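Local coordinates for protein uronate isomerase (Bacillus halodurans C-125, PDB 3HK8) that probably catalyses the zinc-dependent isomerisation of aldose uronates to ketose uronates, such as D-glucuronate to D-fructuronate, as an amidohydrolase-type barrel enzyme, at residues N144-D149 against A167-D172; T23-H28 against S348-H353; T27-P32 against S354-L359. All blocks are in the same frame, centred on the assembly; numbering follows the deposited sequence.

Interaction 1 of 3, residues N144-D149 against A167-D172; sequences NDPFDD and AALRLD. With HDL (D-arabinohydroxamic acid), chain C.
N144 and L169 form a single beta bridge of the parallel kind in the buried part of the barrel. It joins the loop after strand 137-141 to strand 169-170. Two backbone bonds make it: N144 N gives to A168 O at 2.9 Å, and R170 N gives to N144 O at 3.0 Å. Beyond the bridge, P146 CD rests on L169 CD1 at 3.8 Å, the two side chains crossing at about a right angle. D145 starts an Asx turn: F147 N bonds D145 OD1 at 2.8 Å, from above the carboxylate plane. R170 CB sits close to N144 O, but bends at chi2 (59°) and chi3 (84°) carry the guanidinium away to the ligand. There R170 NH2 bonds D-arabinohydroxamic acid O1A at 2.6 Å, while R170 NH1 makes a salt bridge with D172 OD2 at 3.0 Å. D172 OD2 is also held by S223 OG. A methionine in place of R170 would probably leave the ligand carboxylate without its charged mate and D172 without its cation. L169 makes backbone bonds with Y219, just before strand 220-224, and with A221 in it. W211 and M215 of helix 198-215 cover P146 and L169, and F147 packs on helix 172-176.

Interaction 2 of 3, residues T23-H28 against S348-H353; sequences TDMHTH and SFIPQH. With ZN (zinc ion), chain E; HDL (D-arabinohydroxamic acid), chain C.
Q352 O lies 2.6 Å from the O of a water that also sits by T23 O, and this water accepts the N-H of M25 (M25 N to water O 3.1 Å). It ties the end of strand 22-24 to the loop before helix 361-386. The first segment carries the His-X-His motif of the amidohydrolase superfamily: H26 NE2 and H28 NE2 bind the zinc ion at 2.1 and 2.0 Å. D355 and two ligand oxygens, O1A and O2, complete the site. H353 is a second-shell residue, its NE2 bonded to OD2 of the zinc ligand D355. Its CG stands between its backbone N and carbonyl carbon (chi1 68°), which sets the ring beside H26. The two rings meet obliquely, planes at 56°, with H353 CD2 3.6 Å from H26 CD2. H26 O comes to the edge of the H353 ring. D24 lays OD1 against H353 CA, while D24 OD2 is held by S354 OG and W366 NE1. Farther along, M25 and I350 reach toward each other tip to tip, M25 CG to I350 CG2 4.1 Å. The sulfur of M25 meets H353 from the backbone end of that side chain, M25 SD to H353 CB 3.9 Å.

Interaction 3 of 3, residues T27-P32 against S354-L359; sequences THLFSP and SDARVL. With ZN (zinc ion), chain E; HDL (D-arabinohydroxamic acid), chain C.
S354 OG touches T27 CG2 at 3.5 Å and closes an ST turn by accepting from A356 N at 3.1 Å. D355 follows with a left-handed backbone. Its OD1 binds the zinc ion at 2.0 Å and lies at the edge of the H28 ring, which binds the same metal through NE2. Ring and carboxylate are nearly coplanar, 15° apart. The other oxygen of D355 is turned to the second-shell histidine, H353. This aspartate and the histidine pair fit the metal site of an amidohydrolase (beta/alpha)8 barrel, where the aspartate follows the last strand and the histidines follow the first. A356 turns its backbone to H28: H28 N gives to A356 O at 2.7 Å. A356 CB packs on L29 CD1 at 4.1 Å. R357 lies alongside H28, R357 CG to H28 CB 3.9 Å, ring and guanidinium planes 14° apart. Extended from CG to NE, its chain carries the guanidinium to the ligand: R357 NE bonds D-arabinohydroxamic acid O5 at 2.7 Å, and R357 NH2 bonds O4. Two waters lie between R357 O and H28 O. Past V358, L29 CD2 comes within 3.5 Å of L359 N, and the CD1 methyls of L29 and L359 make a loose apolar contact.

All three contacts are buried, and all meet the bound D-arabinohydroxamic acid. Interactions 2 and 3 start from the same stretch of chain after strand 22-24 and share T27 and H28. They hold it against successive parts of the loop before helix 361-386, and H26 O probably bonds D355 N between them. Interaction 2 meets across its segments by side-chain packing and one water, and brings H26 and H28 to the zinc ion. Interaction 3 adds D355 on the metal, R357 on the ligand and a direct backbone bond. Interaction 1 lies, along the chain, inside the long loops that both of the others close, and relies on backbone pairing. It gives no zinc ligand, but R170 NH2 packs near H26 and H28 and hydrogen-bonds the ligand carboxylate.

Interaction 1 of 3, residues N144-D149 against A167-D172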
loop_
_atom_site.group_PDB
_atom_site.type_symbol
_atom_site.label_atom_id
_atom_site.label_comp_id
_atom_site.label_asym_id
_atom_site.label_seq_id
_atom_site.Cartn_x
_atom_site.Cartn_y
_atom_site.Cartn_z
ATOM N N ASN A 144 -19.826 -32.124 -5.411
ATOM C CA ASN A 144 -19.222 -33.010 -6.394
ATOM C C ASN A 144 -18.073 -32.359 -7.151
ATOM O O ASN A 144 -18.274 -31.462 -7.968
ATOM C CB ASN A 144 -20.313 -33.486 -7.355
ATOM C CG ASN A 144 -21.498 -34.082 -6.618
ATOM O OD1 ASN A 144 -21.442 -35.218 -6.135
ATOM N ND2 ASN A 144 -22.566 -33.308 -6.496
ATOM N N ASP A 145 -16.866 -32.837 -6.865
ATOM C CA ASP A 145 -15.648 -32.318 -7.470
ATOM C C ASP A 145 -15.120 -33.244 -8.565
ATOM O O ASP A 145 -14.569 -34.306 -8.286
ATOM C CB ASP A 145 -14.591 -32.124 -6.376
ATOM C CG ASP A 145 -13.248 -31.682 -6.923
ATOM O OD1 ASP A 145 -13.173 -31.262 -8.100
ATOM O OD2 ASP A 145 -12.261 -31.747 -6.158
ATOM N N PRO A 146 -15.280 -32.840 -9.835
ATOM C CA PRO A 146 -14.824 -33.627 -10.987
ATOM C C PRO A 146 -13.302 -33.751 -11.086
ATOM O O PRO A 146 -12.793 -34.446 -11.963
ATOM C CB PRO A 146 -15.418 -32.870 -12.169
ATOM C CG PRO A 146 -15.341 -31.439 -11.705
ATOM C CD PRO A 146 -15.848 -31.552 -10.273
ATOM N N PHE A 147 -12.581 -33.080 -10.195
ATOM C CA PHE A 147 -11.121 -33.130 -10.202
ATOM C C PHE A 147 -10.605 -34.200 -9.254
ATOM O O PHE A 147 -9.401 -34.461 -9.193
ATOM C CB PHE A 147 -10.550 -31.763 -9.822
ATOM C CG PHE A 147 -10.826 -30.700 -10.842
ATOM C CD1 PHE A 147 -10.113 -30.667 -12.034
ATOM C CD2 PHE A 147 -11.838 -29.766 -10.639
ATOM C CE1 PHE A 147 -10.406 -29.719 -13.011
ATOM C CE2 PHE A 147 -12.139 -28.814 -11.611
ATOM C CZ PHE A 147 -11.421 -28.791 -12.801
ATOM N N ASP A 148 -11.521 -34.812 -8.509
ATOM C CA ASP A 148 -11.153 -35.871 -7.582
ATOM C C ASP A 148 -11.257 -37.180 -8.352
ATOM O O ASP A 148 -12.301 -37.487 -8.926
ATOM C CB ASP A 148 -12.104 -35.906 -6.389
ATOM C CG ASP A 148 -11.759 -37.010 -5.413
ATOM O OD1 ASP A 148 -10.741 -36.877 -4.703
ATOM O OD2 ASP A 148 -12.496 -38.015 -5.368
ATOM N N ASP A 149 -10.175 -37.949 -8.368
ATOM C CA ASP A 149 -10.163 -39.212 -9.093
ATOM C C ASP A 149 -11.261 -40.167 -8.636
ATOM O O ASP A 149 -11.942 -40.772 -9.460
ATOM C CB ASP A 149 -8.791 -39.883 -8.962
ATOM C CG ASP A 149 -7.662 -39.018 -9.513
ATOM O OD1 ASP A 149 -7.924 -38.209 -10.432
ATOM O OD2 ASP A 149 -6.511 -39.157 -9.039
ATOM N N ALA A 167 -26.907 -32.856 -7.053
ATOM C CA ALA A 167 -25.531 -32.516 -7.365
ATOM C C ALA A 167 -25.242 -31.020 -7.353
ATOM O O ALA A 167 -26.112 -30.197 -7.624
ATOM C CB ALA A 167 -25.151 -33.102 -8.728
ATOM N N ALA A 168 -24.001 -30.691 -7.017
ATOM C CA ALA A 168 -23.519 -29.319 -7.007
ATOM C C ALA A 168 -22.100 -29.429 -7.564
ATOM O O ALA A 168 -21.279 -30.202 -7.058
ATOM C CB ALA A 168 -23.506 -28.755 -5.586
ATOM N N LEU A 169 -21.820 -28.671 -8.618
ATOM C CA LEU A 169 -20.515 -28.702 -9.270
ATOM C C LEU A 169 -19.463 -27.853 -8.542
ATOM O O LEU A 169 -19.450 -26.628 -8.668
ATOM C CB LEU A 169 -20.674 -28.237 -10.727
ATOM C CG LEU A 169 -19.440 -28.149 -11.638
ATOM C CD1 LEU A 169 -18.725 -29.499 -11.722
ATOM C CD2 LEU A 169 -19.882 -27.699 -13.019
ATOM N N ARG A 170 -18.588 -28.509 -7.777
ATOM C CA ARG A 170 -17.538 -27.818 -7.034
ATOM C C ARG A 170 -16.376 -27.538 -7.976
ATOM O O ARG A 170 -15.902 -28.442 -8.665
ATOM C CB ARG A 170 -17.073 -28.665 -5.846
ATOM C CG ARG A 170 -15.956 -28.016 -5.023
ATOM C CD ARG A 170 -16.366 -26.654 -4.453
ATOM N NE ARG A 170 -17.109 -26.801 -3.213
ATOM C CZ ARG A 170 -16.618 -26.566 -1.996
ATOM N NH1 ARG A 170 -15.368 -26.148 -1.834
ATOM N NH2 ARG A 170 -17.376 -26.789 -0.930
ATOM N N LEU A 171 -15.898 -26.296 -7.988
ATOM C CA LEU A 171 -14.831 -25.914 -8.909
ATOM C C LEU A 171 -13.511 -25.363 -8.358
ATOM O O LEU A 171 -12.745 -24.750 -9.106
ATOM C CB LEU A 171 -15.408 -24.909 -9.908
ATOM C CG LEU A 171 -16.573 -25.467 -10.732
ATOM C CD1 LEU A 171 -17.269 -24.343 -11.475
ATOM C CD2 LEU A 171 -16.048 -26.527 -11.695
ATOM N N ASP A 172 -13.231 -25.580 -7.078
ATOM C CA ASP A 172 -11.999 -25.074 -6.469
ATOM C C ASP A 172 -10.709 -25.271 -7.288
ATOM O O ASP A 172 -9.962 -24.323 -7.503
ATOM C CB ASP A 172 -11.822 -25.685 -5.072
ATOM C CG ASP A 172 -12.880 -25.201 -4.085
ATOM O OD1 ASP A 172 -13.950 -24.742 -4.539
ATOM O OD2 ASP A 172 -12.653 -25.286 -2.860
HETATM O O1A HDL C . -17.058 -26.700 1.683
HETATM C C1 HDL C . -15.985 -26.369 2.254
HETATM O O1B HDL C . -14.973 -25.910 1.672
HETATM C C2 HDL C . -15.887 -26.525 3.782
HETATM O O2 HDL C . -17.204 -26.687 4.326
HETATM C C3 HDL C . -14.984 -27.746 4.119
HETATM O O3 HDL C . -15.596 -28.972 3.718
HETATM C C4 HDL C . -14.608 -27.893 5.637
HETATM O O4 HDL C . -13.430 -28.680 5.790
HETATM C C5 HDL C . -15.717 -28.549 6.506
HETATM O O5 HDL C . -15.538 -29.606 7.112
HETATM N N6 HDL C . -16.894 -27.914 6.574
HETATM O O6 HDL C . -17.059 -26.760 7.274
#

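Interaction 2 of 3, residues T23-H28 against S348-H353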
loop_
_atom_site.group_PDB
_atom_site.type_symbol
_atom_site.label_atom_id
_atom_site.label_comp_id
_atom_site.label_asym_id
_atom_site.label_seq_id
_atom_site.Cartn_x
_atom_site.Cartn_y
_atom_site.Cartn_z
ATOM N N THR A 23 -34.314 -29.365 3.412
ATOM C CA THR A 23 -33.505 -29.484 2.213
ATOM C C THR A 23 -32.159 -28.947 2.699
ATOM O O THR A 23 -32.035 -27.760 3.019
ATOM C CB THR A 23 -34.000 -28.606 1.041
ATOM O OG1 THR A 23 -35.164 -29.196 0.447
ATOM C CG2 THR A 23 -32.911 -28.500 -0.031
ATOM N N ASP A 24 -31.173 -29.833 2.803
ATOM C CA ASP A 24 -29.833 -29.467 3.249
ATOM C C ASP A 24 -29.087 -29.048 1.981
ATOM O O ASP A 24 -28.614 -29.905 1.227
ATOM C CB ASP A 24 -29.159 -30.685 3.878
ATOM C CG ASP A 24 -28.058 -30.304 4.832
ATOM O OD1 ASP A 24 -27.407 -29.259 4.616
ATOM O OD2 ASP A 24 -27.843 -31.055 5.794
ATOM N N MET A 25 -28.961 -27.743 1.750
ATOM C CA MET A 25 -28.346 -27.284 0.508
ATOM C C MET A 25 -26.829 -27.281 0.354
ATOM O O MET A 25 -26.308 -26.802 -0.650
ATOM C CB MET A 25 -28.952 -25.932 0.090
ATOM C CG MET A 25 -29.020 -24.877 1.172
ATOM S SD MET A 25 -27.439 -24.087 1.457
ATOM C CE MET A 25 -27.294 -23.155 -0.005
ATOM N N HIS A 26 -26.121 -27.825 1.335
ATOM C CA HIS A 26 -24.675 -27.975 1.235
ATOM C C HIS A 26 -24.144 -28.983 2.238
ATOM O O HIS A 26 -24.160 -28.749 3.449
ATOM C CB HIS A 26 -23.917 -26.661 1.419
ATOM C CG HIS A 26 -22.431 -26.843 1.420
ATOM N ND1 HIS A 26 -21.759 -27.445 0.376
ATOM C CD2 HIS A 26 -21.491 -26.555 2.352
ATOM C CE1 HIS A 26 -20.472 -27.518 0.665
ATOM N NE2 HIS A 26 -20.283 -26.986 1.859
ATOM N N THR A 27 -23.675 -30.111 1.716
ATOM C CA THR A 27 -23.106 -31.174 2.537
ATOM C C THR A 27 -21.950 -31.803 1.768
ATOM O O THR A 27 -21.670 -31.433 0.622
ATOM C CB THR A 27 -24.114 -32.312 2.816
ATOM O OG1 THR A 27 -24.244 -33.123 1.638
ATOM C CG2 THR A 27 -25.488 -31.753 3.200
ATOM N N HIS A 28 -21.289 -32.754 2.419
ATOM C CA HIS A 28 -20.186 -33.488 1.829
ATOM C C HIS A 28 -20.560 -34.963 1.921
ATOM O O HIS A 28 -19.721 -35.830 2.173
ATOM C CB HIS A 28 -18.889 -33.186 2.585
ATOM C CG HIS A 28 -18.445 -31.762 2.448
ATOM N ND1 HIS A 28 -17.715 -31.311 1.369
ATOM C CD2 HIS A 28 -18.701 -30.673 3.212
ATOM C CE1 HIS A 28 -17.542 -30.006 1.474
ATOM N NE2 HIS A 28 -18.132 -29.594 2.582
ATOM N N SER A 348 -36.381 -13.788 4.031
ATOM C CA SER A 348 -35.736 -13.949 2.726
ATOM C C SER A 348 -34.269 -14.391 2.763
ATOM O O SER A 348 -33.395 -13.738 2.188
ATOM C CB SER A 348 -35.870 -12.662 1.897
ATOM O OG SER A 348 -35.193 -11.571 2.496
ATOM N N PHE A 349 -34.007 -15.504 3.438
ATOM C CA PHE A 349 -32.660 -16.056 3.526
ATOM C C PHE A 349 -32.732 -17.527 3.922
ATOM O O PHE A 349 -33.789 -18.027 4.318
ATOM C CB PHE A 349 -31.798 -15.260 4.527
ATOM C CG PHE A 349 -32.180 -15.454 5.976
ATOM C CD1 PHE A 349 -31.416 -16.274 6.805
ATOM C CD2 PHE A 349 -33.286 -14.803 6.516
ATOM C CE1 PHE A 349 -31.746 -16.441 8.156
ATOM C CE2 PHE A 349 -33.627 -14.963 7.865
ATOM C CZ PHE A 349 -32.857 -15.782 8.685
ATOM N N ILE A 350 -31.614 -18.228 3.781
ATOM C CA ILE A 350 -31.541 -19.646 4.134
ATOM C C ILE A 350 -30.690 -19.693 5.394
ATOM O O ILE A 350 -29.469 -19.589 5.328
ATOM C CB ILE A 350 -30.872 -20.458 3.005
ATOM C CG1 ILE A 350 -31.689 -20.301 1.717
ATOM C CG2 ILE A 350 -30.755 -21.922 3.408
ATOM C CD1 ILE A 350 -31.032 -20.904 0.482
ATOM N N PRO A 351 -31.334 -19.849 6.561
ATOM C CA PRO A 351 -30.629 -19.892 7.843
ATOM C C PRO A 351 -29.519 -20.916 8.061
ATOM O O PRO A 351 -28.508 -20.605 8.696
ATOM C CB PRO A 351 -31.765 -20.032 8.864
ATOM C CG PRO A 351 -32.860 -20.701 8.085
ATOM C CD PRO A 351 -32.787 -20.010 6.752
ATOM N N GLN A 352 -29.665 -22.118 7.522
ATOM C CA GLN A 352 -28.643 -23.110 7.781
ATOM C C GLN A 352 -28.483 -24.221 6.752
ATOM O O GLN A 352 -29.356 -24.450 5.911
ATOM C CB GLN A 352 -28.921 -23.730 9.162
ATOM C CG GLN A 352 -27.858 -24.683 9.686
ATOM C CD GLN A 352 -26.532 -23.985 9.983
ATOM O OE1 GLN A 352 -25.924 -23.371 9.099
ATOM N NE2 GLN A 352 -26.079 -24.083 11.229
ATOM N N HIS A 353 -27.329 -24.881 6.835
ATOM C CA HIS A 353 -26.974 -26.038 6.023
ATOM C C HIS A 353 -26.101 -26.833 7.002
ATOM O O HIS A 353 -25.541 -26.249 7.927
ATOM C CB HIS A 353 -26.191 -25.645 4.755
ATOM C CG HIS A 353 -24.814 -25.117 5.016
ATOM N ND1 HIS A 353 -24.555 -23.780 5.238
ATOM C CD2 HIS A 353 -23.618 -25.748 5.087
ATOM C CE1 HIS A 353 -23.258 -23.612 5.435
ATOM N NE2 HIS A 353 -22.667 -24.790 5.347
HETATM ZN ZN ZN E . -18.556 -27.630 2.972
HETATM O O1A HDL C . -17.058 -26.700 1.683
HETATM C C1 HDL C . -15.985 -26.369 2.254
HETATM O O1B HDL C . -14.973 -25.910 1.672
HETATM C C2 HDL C . -15.887 -26.525 3.782
HETATM O O2 HDL C . -17.204 -26.687 4.326
HETATM C C3 HDL C . -14.984 -27.746 4.119
HETATM O O3 HDL C . -15.596 -28.972 3.718
HETATM C C4 HDL C . -14.608 -27.893 5.637
HETATM O O4 HDL C . -13.430 -28.680 5.790
HETATM C C5 HDL C . -15.717 -28.549 6.506
HETATM O O5 HDL C . -15.538 -29.606 7.112
HETATM N N6 HDL C . -16.894 -27.914 6.574
HETATM O O6 HDL C . -17.059 -26.760 7.274
HETATM O O HOH W 1 -30.143 -25.841 3.874
#

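Interaction 3 of 3, residues T27-P32 against S354-L359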
loop_
_atom_site.group_PDB
_atom_site.type_symbol
_atom_site.label_atom_id
_atom_site.label_comp_id
_atom_site.label_asym_id
_atom_site.label_seq_id
_atom_site.Cartn_x
_atom_site.Cartn_y
_atom_site.Cartn_z
ATOM N N THR A 27 -23.675 -30.111 1.716
ATOM C CA THR A 27 -23.106 -31.174 2.537
ATOM C C THR A 27 -21.950 -31.803 1.768
ATOM O O THR A 27 -21.670 -31.433 0.622
ATOM C CB THR A 27 -24.114 -32.312 2.816
ATOM O OG1 THR A 27 -24.244 -33.123 1.638
ATOM C CG2 THR A 27 -25.488 -31.753 3.200
ATOM N N HIS A 28 -21.289 -32.754 2.419
ATOM C CA HIS A 28 -20.186 -33.488 1.829
ATOM C C HIS A 28 -20.560 -34.963 1.921
ATOM O O HIS A 28 -19.721 -35.830 2.173
ATOM C CB HIS A 28 -18.889 -33.186 2.585
ATOM C CG HIS A 28 -18.445 -31.762 2.448
ATOM N ND1 HIS A 28 -17.715 -31.311 1.369
ATOM C CD2 HIS A 28 -18.701 -30.673 3.212
ATOM C CE1 HIS A 28 -17.542 -30.006 1.474
ATOM N NE2 HIS A 28 -18.132 -29.594 2.582
ATOM N N LEU A 29 -21.852 -35.225 1.731
ATOM C CA LEU A 29 -22.378 -36.582 1.752
ATOM C C LEU A 29 -22.545 -37.019 0.306
ATOM O O LEU A 29 -22.500 -36.193 -0.607
ATOM C CB LEU A 29 -23.731 -36.628 2.470
ATOM C CG LEU A 29 -23.699 -36.172 3.931
ATOM C CD1 LEU A 29 -25.089 -36.296 4.553
ATOM C CD2 LEU A 29 -22.685 -37.015 4.697
ATOM N N PHE A 30 -22.728 -38.317 0.098
ATOM C CA PHE A 30 -22.897 -38.849 -1.245
ATOM C C PHE A 30 -24.005 -39.890 -1.283
ATOM O O PHE A 30 -24.274 -40.560 -0.283
ATOM C CB PHE A 30 -21.589 -39.488 -1.724
ATOM C CG PHE A 30 -20.480 -38.503 -1.954
ATOM C CD1 PHE A 30 -20.421 -37.765 -3.134
ATOM C CD2 PHE A 30 -19.493 -38.310 -0.991
ATOM C CE1 PHE A 30 -19.389 -36.846 -3.352
ATOM C CE2 PHE A 30 -18.457 -37.393 -1.197
ATOM C CZ PHE A 30 -18.407 -36.660 -2.383
ATOM N N SER A 31 -24.654 -40.009 -2.438
ATOM C CA SER A 31 -25.703 -41.002 -2.623
ATOM C C SER A 31 -25.047 -42.327 -2.234
ATOM O O SER A 31 -23.915 -42.600 -2.631
ATOM C CB SER A 31 -26.136 -41.033 -4.088
ATOM O OG SER A 31 -27.261 -41.870 -4.259
ATOM N N PRO A 32 -25.747 -43.162 -1.453
ATOM C CA PRO A 32 -25.196 -44.450 -1.016
ATOM C C PRO A 32 -24.626 -45.334 -2.121
ATOM O O PRO A 32 -23.646 -46.050 -1.900
ATOM C CB PRO A 32 -26.373 -45.095 -0.276
ATOM C CG PRO A 32 -27.563 -44.499 -0.954
ATOM C CD PRO A 32 -27.171 -43.057 -1.096
ATOM N N SER A 354 -25.986 -28.144 6.821
ATOM C CA SER A 354 -25.206 -28.956 7.756
ATOM C C SER A 354 -23.717 -29.071 7.464
ATOM O O SER A 354 -22.911 -29.121 8.391
ATOM C CB SER A 354 -25.774 -30.372 7.835
ATOM O OG SER A 354 -25.446 -31.100 6.660
ATOM N N ASP A 355 -23.356 -29.124 6.183
ATOM C CA ASP A 355 -21.964 -29.281 5.786
ATOM C C ASP A 355 -21.488 -30.647 6.292
ATOM O O ASP A 355 -20.297 -30.859 6.510
ATOM C CB ASP A 355 -21.101 -28.183 6.412
ATOM C CG ASP A 355 -20.161 -27.543 5.407
ATOM O OD1 ASP A 355 -19.482 -28.285 4.667
ATOM O OD2 ASP A 355 -20.107 -26.297 5.359
ATOM N N ALA A 356 -22.426 -31.570 6.475
ATOM C CA ALA A 356 -22.094 -32.893 6.994
ATOM C C ALA A 356 -21.096 -33.671 6.139
ATOM O O ALA A 356 -21.227 -33.740 4.915
ATOM C CB ALA A 356 -23.365 -33.713 7.181
ATOM N N ARG A 357 -20.097 -34.242 6.809
ATOM C CA ARG A 357 -19.063 -35.050 6.171
ATOM C C ARG A 357 -19.342 -36.512 6.488
ATOM O O ARG A 357 -18.930 -37.410 5.753
ATOM C CB ARG A 357 -17.674 -34.665 6.702
ATOM C CG ARG A 357 -17.032 -33.507 5.966
ATOM C CD ARG A 357 -15.839 -32.986 6.727
ATOM N NE ARG A 357 -15.078 -32.008 5.959
ATOM C CZ ARG A 357 -14.205 -32.312 5.001
ATOM N NH1 ARG A 357 -13.971 -33.578 4.681
ATOM N NH2 ARG A 357 -13.552 -31.343 4.372
ATOM N N VAL A 358 -20.037 -36.733 7.601
ATOM C CA VAL A 358 -20.401 -38.071 8.039
ATOM C C VAL A 358 -21.929 -38.122 8.143
ATOM O O VAL A 358 -22.546 -37.274 8.794
ATOM C CB VAL A 358 -19.762 -38.396 9.412
ATOM C CG1 VAL A 358 -20.052 -39.840 9.805
ATOM C CG2 VAL A 358 -18.257 -38.143 9.345
ATOM N N LEU A 359 -22.523 -39.119 7.497
ATOM C CA LEU A 359 -23.972 -39.289 7.459
ATOM C C LEU A 359 -24.748 -38.943 8.730
ATOM O O LEU A 359 -25.671 -38.135 8.678
ATOM C CB LEU A 359 -24.314 -40.720 7.037
ATOM C CG LEU A 359 -25.806 -41.068 6.962
ATOM C CD1 LEU A 359 -26.489 -40.179 5.925
ATOM C CD2 LEU A 359 -25.974 -42.537 6.596
HETATM ZN ZN ZN E . -18.556 -27.630 2.972
HETATM O O1A HDL C . -17.058 -26.700 1.683
HETATM C C1 HDL C . -15.985 -26.369 2.254
HETATM O O1B HDL C . -14.973 -25.910 1.672
HETATM C C2 HDL C . -15.887 -26.525 3.782
HETATM O O2 HDL C . -17.204 -26.687 4.326
HETATM C C3 HDL C . -14.984 -27.746 4.119
HETATM O O3 HDL C . -15.596 -28.972 3.718
HETATM C C4 HDL C . -14.608 -27.893 5.637
HETATM O O4 HDL C . -13.430 -28.680 5.790
HETATM C C5 HDL C . -15.717 -28.549 6.506
HETATM O O5 HDL C . -15.538 -29.606 7.112
HETATM N N6 HDL C . -16.894 -27.914 6.574
HETATM O O6 HDL C . -17.059 -26.760 7.274
HETATM O O HOH W 2 -19.814 -38.757 3.130
HETATM O O HOH W 3 -17.243 -36.685 3.674
#